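SusD homolog (Bacteroides ovatus, PDB 4F53) is probably a sugar-binding outer-membrane lipoprotein of the SusD family, thought to capture mucin O-glycans at the cell surface for uptake. Local coordinates at residues A[226-230]-A[231-235]; A[161-164]-A[165-169]; A[303-306]-A[307-311]. One frame throughout, in Å; residues are numbered along the deposited sequence.

Contact 1. Residues A[226-230]-A[231-235]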
loop_
_atom_site.group_PDB
_atom_site.type_symbol
_atom_site.label_atom_id
_atom_site.label_comp_id
_atom_site.label_asym_id
_atom_site.label_seq_id
_atom_site.Cartn_x
_atom_site.Cartn_y
_atom_site.Cartn_z
ATOM N N GLU A 226 -14.590 8.922 14.203
ATOM C CA GLU A 226 -15.984 8.772 14.657
ATOM C C GLU A 226 -16.969 9.420 13.685
ATOM O O GLU A 226 -18.010 8.817 13.402
ATOM C CB GLU A 226 -16.175 9.338 16.061
ATOM C CG GLU A 226 -15.454 8.519 17.125
ATOM C CD GLU A 226 -15.542 9.025 18.549
ATOM O OE1 GLU A 226 -16.032 10.157 18.775
ATOM O OE2 GLU A 226 -15.169 8.250 19.457
ATOM N N GLU A 227 -16.626 10.604 13.139
ATOM C CA GLU A 227 -17.468 11.313 12.160
ATOM C C GLU A 227 -17.608 10.519 10.867
ATOM O O GLU A 227 -18.697 10.433 10.324
ATOM C CB GLU A 227 -16.873 12.692 11.828
ATOM C CG GLU A 227 -17.162 13.777 12.849
ATOM C CD GLU A 227 -16.518 15.121 12.560
ATOM O OE1 GLU A 227 -15.817 15.253 11.531
ATOM O OE2 GLU A 227 -16.739 16.054 13.362
ATOM N N ALA A 228 -16.499 9.969 10.372
ATOM C CA ALA A 228 -16.430 9.167 9.134
ATOM C C ALA A 228 -17.355 7.929 9.232
ATOM O O ALA A 228 -18.125 7.671 8.320
ATOM C CB ALA A 228 -14.983 8.737 8.862
ATOM N N VAL A 229 -17.306 7.222 10.360
ATOM C CA VAL A 229 -18.093 6.024 10.610
ATOM C C VAL A 229 -19.564 6.397 10.753
ATOM O O VAL A 229 -20.410 5.695 10.187
ATOM C CB VAL A 229 -17.544 5.226 11.831
ATOM C CG1 VAL A 229 -18.538 4.156 12.292
ATOM C CG2 VAL A 229 -16.203 4.596 11.489
ATOM N N ALA A 230 -19.866 7.531 11.434
ATOM C CA ALA A 230 -21.246 7.999 11.615
ATOM C C ALA A 230 -21.853 8.452 10.287
ATOM O O ALA A 230 -23.051 8.259 10.074
ATOM C CB ALA A 230 -21.312 9.133 12.643
ATOM N N ALA A 231 -21.046 9.022 9.387
ATOM C CA ALA A 231 -21.536 9.499 8.085
ATOM C C ALA A 231 -21.779 8.332 7.106
ATOM O O ALA A 231 -22.743 8.390 6.347
ATOM C CB ALA A 231 -20.558 10.499 7.483
ATOM N N GLY A 232 -20.924 7.301 7.131
ATOM C CA GLY A 232 -21.089 6.157 6.238
ATOM C C GLY A 232 -19.845 5.739 5.478
ATOM O O GLY A 232 -19.474 6.367 4.483
ATOM N N VAL A 233 -19.209 4.646 5.944
ATOM C CA VAL A 233 -18.010 4.080 5.314
ATOM C C VAL A 233 -18.429 2.828 4.502
ATOM O O VAL A 233 -19.613 2.492 4.472
ATOM C CB VAL A 233 -16.887 3.760 6.371
ATOM C CG1 VAL A 233 -16.304 5.038 6.967
ATOM C CG2 VAL A 233 -17.379 2.805 7.473
HETATM N N MSE A 234 -17.465 2.149 3.850
HETATM C CA MSE A 234 -17.694 0.880 3.153
HETATM C C MSE A 234 -18.059 -0.187 4.186
HETATM O O MSE A 234 -17.336 -0.317 5.175
HETATM C CB MSE A 234 -16.423 0.439 2.410
HETATM C CG MSE A 234 -16.026 1.319 1.268
HETATM SE SE MSE A 234 -14.246 0.689 0.717
HETATM C CE MSE A 234 -13.897 2.045 -0.564
ATOM N N THR A 235 -19.157 -0.950 3.985
ATOM C CA THR A 235 -19.538 -2.003 4.955
ATOM C C THR A 235 -19.733 -3.367 4.266
ATOM O O THR A 235 -19.812 -4.389 4.944
ATOM C CB THR A 235 -20.817 -1.631 5.747
ATOM O OG1 THR A 235 -21.873 -1.478 4.820
ATOM C CG2 THR A 235 -20.669 -0.346 6.590
HETATM O O HOH W 1 -20.493 3.632 8.520
#

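Contact 2. Residues A[161-164]-A[165-169]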
loop_
_atom_site.group_PDB
_atom_site.type_symbol
_atom_site.label_atom_id
_atom_site.label_comp_id
_atom_site.label_asym_id
_atom_site.label_seq_id
_atom_site.Cartn_x
_atom_site.Cartn_y
_atom_site.Cartn_z
ATOM N N GLU A 161 -9.253 18.587 5.640
ATOM C CA GLU A 161 -10.180 19.708 5.540
ATOM C C GLU A 161 -10.885 19.705 4.166
ATOM O O GLU A 161 -12.093 19.930 4.095
ATOM C CB GLU A 161 -9.417 21.008 5.770
ATOM C CG GLU A 161 -10.272 22.257 5.665
ATOM C CD GLU A 161 -9.619 23.531 6.167
ATOM O OE1 GLU A 161 -8.759 23.453 7.073
ATOM O OE2 GLU A 161 -9.997 24.615 5.673
ATOM N N ASP A 162 -10.132 19.472 3.086
ATOM C CA ASP A 162 -10.703 19.401 1.742
ATOM C C ASP A 162 -11.595 18.162 1.599
ATOM O O ASP A 162 -12.665 18.254 0.986
ATOM C CB ASP A 162 -9.605 19.426 0.650
ATOM C CG ASP A 162 -8.861 20.761 0.547
ATOM O OD1 ASP A 162 -9.376 21.784 1.083
ATOM O OD2 ASP A 162 -7.751 20.776 -0.015
ATOM N N LEU A 163 -11.199 17.034 2.228
ATOM C CA LEU A 163 -11.975 15.799 2.205
ATOM C C LEU A 163 -13.361 16.015 2.856
ATOM O O LEU A 163 -14.357 15.526 2.317
ATOM C CB LEU A 163 -11.189 14.673 2.905
ATOM C CG LEU A 163 -11.719 13.248 2.797
ATOM C CD1 LEU A 163 -12.091 12.899 1.364
ATOM C CD2 LEU A 163 -10.729 12.294 3.382
ATOM N N ASP A 164 -13.434 16.787 3.973
ATOM C CA ASP A 164 -14.713 17.137 4.622
ATOM C C ASP A 164 -15.660 17.866 3.646
ATOM O O ASP A 164 -16.857 17.585 3.632
ATOM C CB ASP A 164 -14.488 18.007 5.863
ATOM C CG ASP A 164 -14.410 17.227 7.160
ATOM O OD1 ASP A 164 -14.903 16.080 7.192
ATOM O OD2 ASP A 164 -13.885 17.780 8.159
ATOM N N ASN A 165 -15.115 18.755 2.797
ATOM C CA ASN A 165 -15.907 19.481 1.805
ATOM C C ASN A 165 -16.331 18.556 0.669
ATOM O O ASN A 165 -17.463 18.669 0.219
ATOM C CB ASN A 165 -15.155 20.716 1.276
ATOM C CG ASN A 165 -14.908 21.753 2.366
ATOM O OD1 ASN A 165 -15.738 21.964 3.268
ATOM N ND2 ASN A 165 -13.751 22.409 2.326
ATOM N N ILE A 166 -15.456 17.611 0.250
ATOM C CA ILE A 166 -15.739 16.616 -0.793
ATOM C C ILE A 166 -16.876 15.707 -0.300
ATOM O O ILE A 166 -17.805 15.435 -1.051
ATOM C CB ILE A 166 -14.451 15.806 -1.178
ATOM C CG1 ILE A 166 -13.432 16.685 -1.908
ATOM C CG2 ILE A 166 -14.763 14.509 -1.987
ATOM C CD1 ILE A 166 -12.006 16.131 -1.835
ATOM N N ILE A 167 -16.808 15.257 0.957
ATOM C CA ILE A 167 -17.832 14.400 1.573
ATOM C C ILE A 167 -19.219 15.125 1.528
ATOM O O ILE A 167 -20.220 14.500 1.170
ATOM C CB ILE A 167 -17.383 14.008 3.004
ATOM C CG1 ILE A 167 -16.235 12.965 2.943
ATOM C CG2 ILE A 167 -18.566 13.475 3.846
ATOM C CD1 ILE A 167 -15.412 12.804 4.225
ATOM N N THR A 168 -19.256 16.440 1.873
ATOM C CA THR A 168 -20.459 17.291 1.849
ATOM C C THR A 168 -21.025 17.349 0.418
ATOM O O THR A 168 -22.219 17.140 0.241
ATOM C CB THR A 168 -20.137 18.689 2.414
ATOM O OG1 THR A 168 -19.733 18.537 3.784
ATOM C CG2 THR A 168 -21.326 19.668 2.322
ATOM N N VAL A 169 -20.166 17.577 -0.596
ATOM C CA VAL A 169 -20.569 17.630 -2.008
ATOM C C VAL A 169 -21.132 16.254 -2.456
ATOM O O VAL A 169 -22.215 16.208 -3.022
ATOM C CB VAL A 169 -19.416 18.117 -2.927
ATOM C CG1 VAL A 169 -19.754 17.923 -4.406
ATOM C CG2 VAL A 169 -19.079 19.579 -2.641
HETATM O O HOH W 2 -13.706 21.444 5.856
HETATM O O HOH W 3 -17.779 20.799 4.626
#

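Contact 3. Residues A[303-306]-A[307-311]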
loop_
_atom_site.group_PDB
_atom_site.type_symbol
_atom_site.label_atom_id
_atom_site.label_comp_id
_atom_site.label_asym_id
_atom_site.label_seq_id
_atom_site.Cartn_x
_atom_site.Cartn_y
_atom_site.Cartn_z
ATOM N N VAL A 303 5.071 -21.572 -1.315
ATOM C CA VAL A 303 6.331 -21.131 -0.743
ATOM C C VAL A 303 6.880 -19.951 -1.559
ATOM O O VAL A 303 7.105 -20.052 -2.766
ATOM C CB VAL A 303 7.348 -22.295 -0.571
ATOM C CG1 VAL A 303 7.690 -22.997 -1.903
ATOM C CG2 VAL A 303 8.599 -21.835 0.184
ATOM N N GLY A 304 7.057 -18.835 -0.874
ATOM C CA GLY A 304 7.548 -17.614 -1.481
ATOM C C GLY A 304 9.051 -17.543 -1.526
ATOM O O GLY A 304 9.751 -18.441 -1.046
ATOM N N LEU A 305 9.553 -16.471 -2.112
ATOM C CA LEU A 305 10.983 -16.231 -2.205
ATOM C C LEU A 305 11.380 -15.171 -1.146
ATOM O O LEU A 305 10.583 -14.298 -0.801
ATOM C CB LEU A 305 11.283 -15.759 -3.645
ATOM C CG LEU A 305 12.716 -15.466 -4.053
ATOM C CD1 LEU A 305 13.559 -16.734 -4.067
ATOM C CD2 LEU A 305 12.735 -14.805 -5.405
ATOM N N ARG A 306 12.597 -15.278 -0.610
ATOM C CA ARG A 306 13.103 -14.336 0.367
ATOM C C ARG A 306 13.226 -12.936 -0.270
ATOM O O ARG A 306 13.719 -12.810 -1.404
ATOM C CB ARG A 306 14.472 -14.819 0.895
ATOM C CG ARG A 306 15.066 -13.981 2.030
ATOM C CD ARG A 306 14.351 -14.206 3.360
ATOM N NE ARG A 306 14.866 -13.304 4.389
ATOM C CZ ARG A 306 15.870 -13.597 5.204
ATOM N NH1 ARG A 306 16.460 -14.787 5.143
ATOM N NH2 ARG A 306 16.302 -12.704 6.075
ATOM N N ARG A 307 12.729 -11.904 0.436
ATOM C CA ARG A 307 12.850 -10.516 -0.029
ATOM C C ARG A 307 14.250 -10.011 0.289
ATOM O O ARG A 307 14.830 -10.427 1.300
ATOM C CB ARG A 307 11.803 -9.604 0.627
ATOM C CG ARG A 307 10.350 -9.921 0.301
ATOM C CD ARG A 307 9.406 -9.033 1.113
ATOM N NE ARG A 307 9.553 -9.331 2.543
ATOM C CZ ARG A 307 10.087 -8.512 3.435
ATOM N NH1 ARG A 307 10.401 -7.266 3.098
ATOM N NH2 ARG A 307 10.268 -8.914 4.682
ATOM N N GLY A 308 14.771 -9.113 -0.545
ATOM C CA GLY A 308 16.076 -8.520 -0.316
ATOM C C GLY A 308 17.275 -9.360 -0.702
ATOM O O GLY A 308 18.365 -9.138 -0.171
ATOM N N ILE A 309 17.106 -10.315 -1.625
ATOM C CA ILE A 309 18.248 -11.090 -2.148
ATOM C C ILE A 309 19.033 -10.128 -3.059
ATOM O O ILE A 309 18.426 -9.437 -3.876
ATOM C CB ILE A 309 17.814 -12.393 -2.878
ATOM C CG1 ILE A 309 17.107 -13.382 -1.914
ATOM C CG2 ILE A 309 19.017 -13.041 -3.597
ATOM C CD1 ILE A 309 16.337 -14.540 -2.625
ATOM N N LEU A 310 20.345 -10.014 -2.863
ATOM C CA LEU A 310 21.156 -9.091 -3.651
ATOM C C LEU A 310 21.151 -9.514 -5.096
ATOM O O LEU A 310 21.225 -10.712 -5.393
ATOM C CB LEU A 310 22.611 -9.019 -3.120
ATOM C CG LEU A 310 23.461 -7.795 -3.534
ATOM C CD1 LEU A 310 23.112 -6.543 -2.692
ATOM C CD2 LEU A 310 24.956 -8.084 -3.358
ATOM N N GLN A 311 21.049 -8.527 -5.998
ATOM C CA GLN A 311 21.131 -8.746 -7.437
ATOM C C GLN A 311 22.441 -9.468 -7.728
ATOM O O GLN A 311 23.493 -9.049 -7.232
ATOM C CB GLN A 311 21.044 -7.404 -8.187
ATOM C CG GLN A 311 20.631 -7.540 -9.644
ATOM C CD GLN A 311 19.174 -7.875 -9.871
ATOM O OE1 GLN A 311 18.327 -7.791 -8.979
ATOM N NE2 GLN A 311 18.858 -8.299 -11.090
HETATM O O HOH W 4 13.407 -10.871 3.561
#

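Contact 1. Residues A[226-230]-A[231-235]
The C-terminal end of helix 221-231 is where Glu227, Ala228 and Val229 meet the residues that carry the chain out of the helix, Ala231 to Val233. The last regular bonds are Ala231 N to Glu227 O at 2.9 Å and Gly232 N to Ala228 O at 3.1 Å, the second with an N-H...O angle of 154°. Gly232 is then the first residue to leave helical geometry. Its phi of 131° would jam any side chain against the carbonyl O of Ala231, so glycine suits the place.

The turn brings Val233 back over the final turn of the helix. With chi1 at -69°, its CG1 lies opposite the carbonyl carbon and beside the backbone N, and this branch comes to 3.5 Å from Ala228 O while approaching Ala228 CB at 4.4 Å. A small alanine suits the side that meets helix 190-207, where Ala228 touches Lys201 and Val233 touches Ser199. Val233 also meets Val340 of helix 337-349, which explains a branched apolar residue here. The side chain of Glu227 takes no part in the turn; its OE1 forms salt bridges with Lys219 and Lys201.

One more helical bond would have joined Val233 N to Val229 O, but the swing at Gly232 has parted these two atoms to 4.5 Å. A water fills in, donating to Val229 O at 2.7 Å and accepting from Val233 N at 3.1 Å. The chemistry implies a helix end at which a water joins Val229 O and Val233 N in place of the next backbone bond, while the valine methyl lies over the carbonyl of Ala228, whose oxygen already holds the amide of Gly232, and probably helps to screen it.

Contact 2. Residues A[161-164]-A[165-169]
Leu163 and Ile167 meet one turn apart on helix 152-173, on the flank that packs against helix 190-207 in this TPR-like helical scaffold. The side chain of Ile167 runs back along the preceding turn. Its CB stands 3.5 Å from Leu163 O; CG1 comes closer, 3.2 Å from that same oxygen. At the tip, CD1 lies 3.5 Å from Leu163 O and also reaches the leucine side chain, 4.0 Å from Leu163 CG, the two chains crossing obliquely. CG1 is set opposite the carbonyl carbon (chi1 -73°), which directs the longer branch toward Leu163. A branched apolar residue suits the place, where Ile167 also packs on Tyr194, Ala197 and Asn198 of helix 190-207.

Leu163 O is meanwhile bonded by Ile167 N at 2.8 Å, nearly in line with the carbonyl. The carboxylate of Asp164 forms salt bridges with Lys201 and Lys219. On the solvent side, Asn165 OD1 accepts a hydrogen bond from a water at 2.7 Å, which suits a polar, exposed residue. Threonine there can return its hydroxyl to the backbone: Thr168 OG1, at 3.0 Å, and Thr168 N, at 3.2 Å, both donate to Asp164 O, from opposite faces of its carbonyl plane.

Contact 3. Residues A[303-306]-A[307-311]
Leu305 and Ile309 touch through their end methyls, CD1 to CD1 at 3.8 Å, the two side chains crossing at about a right angle. The same Ile309 CD1 lies against the backbone and the base of the Arg306 side chain, 3.4 Å from Arg306 O and 4.0 Å from Arg306 CB. Cutting Ile309 back to an alanine is likely to open a gap beside Leu305 and leave Leu305 CD1 without this apolar partner.

On the other side of the backbone a water bridges Arg306 NE, 3.0 Å away in the plane of the guanidinium at its edge, to Arg307 O at 2.7 Å. With chi1 at -175°, Arg306 CG stands anti to the backbone N, 3.6 Å from Arg307 O; the bend at chi2 (74°) helps carry NE to the water. Farther out, Arg306 NH1 and NH2 bond the carbonyls of Tyr406 and Pro459, while Arg307 forms a salt bridge with Asp266 and binds a glycerol, probably from the crystallisation liquor.

The backbone turn brings Leu305 and Ile309 together: Arg307 and Gly308 take the central places of an approximate type II beta turn, whose third residue, with positive phi, suits glycine, in the loop between helix 288-291 and strand 332-335.

How the contacts relate
Contacts 1 and 2 are neighbours, their centres 14 Å apart, and both lie against helix 190-207 in the helical part of the fold. They do not touch, yet Lys201 and Lys219 bridge them, pairing with Glu227 of one and Asp164 of the other. Both are partly buried, mixing apolar flanks with backbone carbonyls that bind water: contact 2 keeps its helix running, whereas contact 1 ends one. Contact 3 lies on the opposite side of the chain's centre, its centre about 40 Å from that of contact 1. Mostly buried yet without regular structure, it has no direct hydrogen bond between its segments and relies on methyl packing, one bridging water and arginines bound elsewhere in the fold.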